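Local coordinates for IAA acetyltransferase (Bacillus cereus ATCC 14579, PDB 1Y9K), which is probably a GNAT-family N-acetyltransferase that transfers an acetyl group to an amine substrate, at residues A14-L19 with I49-L54. Sequence-based numbering, arbitrary orientation.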
ATOM      1  N   ALA A  14      -0.351  14.412 -10.344  1.00 41.79           N
ATOM      2  CA  ALA A  14      -0.791  15.077  -9.120  1.00 41.24           C
ATOM      3  C   ALA A  14      -0.594  14.218  -7.873  1.00 40.72           C
ATOM      4  O   ALA A  14      -1.209  14.475  -6.838  1.00 40.93           O
ATOM      5  CB  ALA A  14      -2.260  15.498  -9.248  1.00 41.05           C
ATOM      6  N   ILE A  15       0.263  13.207  -7.970  1.00 40.25           N
ATOM      7  CA  ILE A  15       0.492  12.282  -6.854  1.00 39.76           C
ATOM      8  C   ILE A  15       1.083  12.965  -5.611  1.00 39.48           C
ATOM      9  O   ILE A  15       1.963  13.820  -5.733  1.00 39.20           O
ATOM     10  CB  ILE A  15       1.347  11.038  -7.266  1.00 39.73           C
ATOM     11  CG1 ILE A  15       2.680  11.462  -7.897  1.00 39.69           C
ATOM     12  CG2 ILE A  15       0.549  10.125  -8.200  1.00 39.34           C
ATOM     13  CD1 ILE A  15       3.810  10.430  -7.761  1.00 39.70           C
ATOM     14  N   PRO A  16       0.574  12.612  -4.412  1.00 39.26           N
ATOM     15  CA  PRO A  16       1.246  13.051  -3.198  1.00 39.39           C
ATOM     16  C   PRO A  16       2.519  12.242  -2.954  1.00 39.78           C
ATOM     17  O   PRO A  16       2.509  11.299  -2.161  1.00 39.54           O
ATOM     18  CB  PRO A  16       0.204  12.794  -2.103  1.00 39.35           C
ATOM     19  CG  PRO A  16      -0.657  11.707  -2.633  1.00 39.22           C
ATOM     20  CD  PRO A  16      -0.639  11.820  -4.126  1.00 39.09           C
ATOM     21  N   LYS A  17       3.597  12.606  -3.653  1.00 40.49           N
ATOM     22  CA  LYS A  17       4.934  12.029  -3.425  1.00 41.37           C
ATOM     23  C   LYS A  17       5.273  12.044  -1.940  1.00 40.83           C
ATOM     24  O   LYS A  17       5.811  11.080  -1.399  1.00 40.96           O
ATOM     25  CB  LYS A  17       5.993  12.829  -4.188  1.00 41.92           C
ATOM     26  CG  LYS A  17       6.492  12.178  -5.464  1.00 44.52           C
ATOM     27  CD  LYS A  17       7.335  13.166  -6.271  1.00 49.22           C
ATOM     28  CE  LYS A  17       8.266  12.450  -7.256  1.00 50.99           C
ATOM     29  NZ  LYS A  17       8.642  13.367  -8.381  1.00 51.99           N
ATOM     30  N   SER A  18       4.933  13.165  -1.313  1.00 40.43           N
ATOM     31  CA  SER A  18       5.010  13.407   0.117  1.00 40.04           C
ATOM     32  C   SER A  18       4.556  12.227   0.969  1.00 40.00           C
ATOM     33  O   SER A  18       5.332  11.673   1.752  1.00 40.19           O
ATOM     34  CB  SER A  18       4.165  14.652   0.442  1.00 40.59           C
ATOM     35  OG  SER A  18       3.103  14.839  -0.502  1.00 39.59           O
ATOM     36  N   LEU A  19       3.301  11.832   0.796  1.00 39.50           N
ATOM     37  CA  LEU A  19       2.718  10.748   1.578  1.00 39.17           C
ATOM     38  C   LEU A  19       3.186   9.362   1.115  1.00 38.91           C
ATOM     39  O   LEU A  19       3.326   8.442   1.929  1.00 38.78           O
ATOM     40  CB  LEU A  19       1.199  10.859   1.519  1.00 39.48           C
ATOM     41  CG  LEU A  19       0.354  10.405   2.696  1.00 39.72           C
ATOM     42  CD1 LEU A  19       0.830  11.016   4.002  1.00 40.32           C
ATOM     43  CD2 LEU A  19      -1.057  10.832   2.395  1.00 40.36           C
ATOM     44  N   ILE A  49      -4.654  12.998   3.218  1.00 36.12           N
ATOM     45  CA  ILE A  49      -4.109  12.348   4.420  1.00 35.82           C
ATOM     46  C   ILE A  49      -3.910  10.816   4.281  1.00 35.59           C
ATOM     47  O   ILE A  49      -3.435  10.146   5.202  1.00 35.64           O
ATOM     48  CB  ILE A  49      -4.971  12.682   5.677  1.00 36.10           C
ATOM     49  CG1 ILE A  49      -6.475  12.513   5.404  1.00 36.26           C
ATOM     50  CG2 ILE A  49      -4.707  14.107   6.149  1.00 35.40           C
ATOM     51  CD1 ILE A  49      -6.954  11.083   5.250  1.00 35.86           C
ATOM     52  N   GLY A  50      -4.268  10.284   3.118  1.00 34.87           N
ATOM     53  CA  GLY A  50      -4.123   8.873   2.813  1.00 34.46           C
ATOM     54  C   GLY A  50      -3.935   8.679   1.320  1.00 34.39           C
ATOM     55  O   GLY A  50      -4.308   9.538   0.512  1.00 34.42           O
ATOM     56  N   VAL A  51      -3.341   7.553   0.947  1.00 34.19           N
ATOM     57  CA  VAL A  51      -3.120   7.240  -0.449  1.00 34.01           C
ATOM     58  C   VAL A  51      -2.966   5.732  -0.607  1.00 34.40           C
ATOM     59  O   VAL A  51      -2.650   5.040   0.365  1.00 34.56           O
ATOM     60  CB  VAL A  51      -1.882   8.003  -1.015  1.00 33.97           C
ATOM     61  CG1 VAL A  51      -0.584   7.609  -0.279  1.00 34.36           C
ATOM     62  CG2 VAL A  51      -1.756   7.823  -2.525  1.00 33.25           C
ATOM     63  N   TYR A  52      -3.252   5.236  -1.814  1.00 34.36           N
ATOM     64  CA  TYR A  52      -2.825   3.913  -2.255  1.00 34.30           C
ATOM     65  C   TYR A  52      -2.630   3.881  -3.781  1.00 34.08           C
ATOM     66  O   TYR A  52      -3.243   4.662  -4.513  1.00 34.46           O
ATOM     67  CB  TYR A  52      -3.773   2.806  -1.765  1.00 34.51           C
ATOM     68  CG  TYR A  52      -5.117   2.697  -2.483  1.00 35.16           C
ATOM     69  CD1 TYR A  52      -5.223   2.056  -3.721  1.00 35.53           C
ATOM     70  CD2 TYR A  52      -6.289   3.202  -1.899  1.00 34.88           C
ATOM     71  CE1 TYR A  52      -6.456   1.934  -4.373  1.00 34.93           C
ATOM     72  CE2 TYR A  52      -7.524   3.083  -2.539  1.00 34.22           C
ATOM     73  CZ  TYR A  52      -7.593   2.450  -3.775  1.00 35.02           C
ATOM     74  OH  TYR A  52      -8.796   2.332  -4.416  1.00 36.12           O
ATOM     75  N   VAL A  53      -1.747   2.999  -4.240  1.00 33.27           N
ATOM     76  CA  VAL A  53      -1.472   2.806  -5.657  1.00 32.29           C
ATOM     77  C   VAL A  53      -1.731   1.331  -5.967  1.00 32.44           C
ATOM     78  O   VAL A  53      -1.173   0.435  -5.314  1.00 31.60           O
ATOM     79  CB  VAL A  53      -0.002   3.189  -6.030  1.00 32.31           C
ATOM     80  CG1 VAL A  53       0.277   3.000  -7.522  1.00 31.42           C
ATOM     81  CG2 VAL A  53       0.303   4.613  -5.633  1.00 30.94           C
ATOM     82  N   LEU A  54      -2.601   1.100  -6.954  1.00 32.51           N
ATOM     83  CA  LEU A  54      -2.875  -0.228  -7.504  1.00 32.33           C
ATOM     84  C   LEU A  54      -2.092  -0.426  -8.785  1.00 32.51           C
ATOM     85  O   LEU A  54      -2.044   0.466  -9.623  1.00 33.24           O
ATOM     86  CB  LEU A  54      -4.364  -0.388  -7.792  1.00 31.93           C
ATOM     87  CG  LEU A  54      -5.238  -0.655  -6.573  1.00 31.37           C
ATOM     88  CD1 LEU A  54      -6.695  -0.751  -6.971  1.00 29.98           C
ATOM     89  CD2 LEU A  54      -4.793  -1.928  -5.865  1.00 31.64           C
TER
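V51 spreads its two methyl branches between P16 and L19, one branch to each, where helix 17-23 begins against one face of the sheet. Beta-branched valine suits a strand and offers two methyls for two partners. CG2, which chi1 (62°) sets opposite the backbone N, meets the CG corner of the proline ring, with V51 CG2 4.0 Å from P16 CG. The other branch lies alongside the leucine, whose stem runs past it in the reverse direction, V51 CG1 being 4.1 Å from L19 CB. The longer chain of L19 reaches past V51 to the strand backbone: its CD2 methyl settles against the peptide joining I49 to G50, 3.3 Å from G50 N and 3.4 Å from I49 C. This peptide belongs to a classic beta bulge, in which two residues, I49 and G50, pair with the single A42 of strand 38-43. The I49 side chain starts away from segment 14-19; it touches I78 of helix 78-92. P16 occupies the N-cap position and centres an inverse gamma turn, which its ring-restrained phi (-75°) fits, while its apolar ring packs on V51 and V41. With no hydrogen bond between the segments, the contact depends on van der Waals packing, of V51 on P16 and L19 and of the leucine methyl on the strand's backbone.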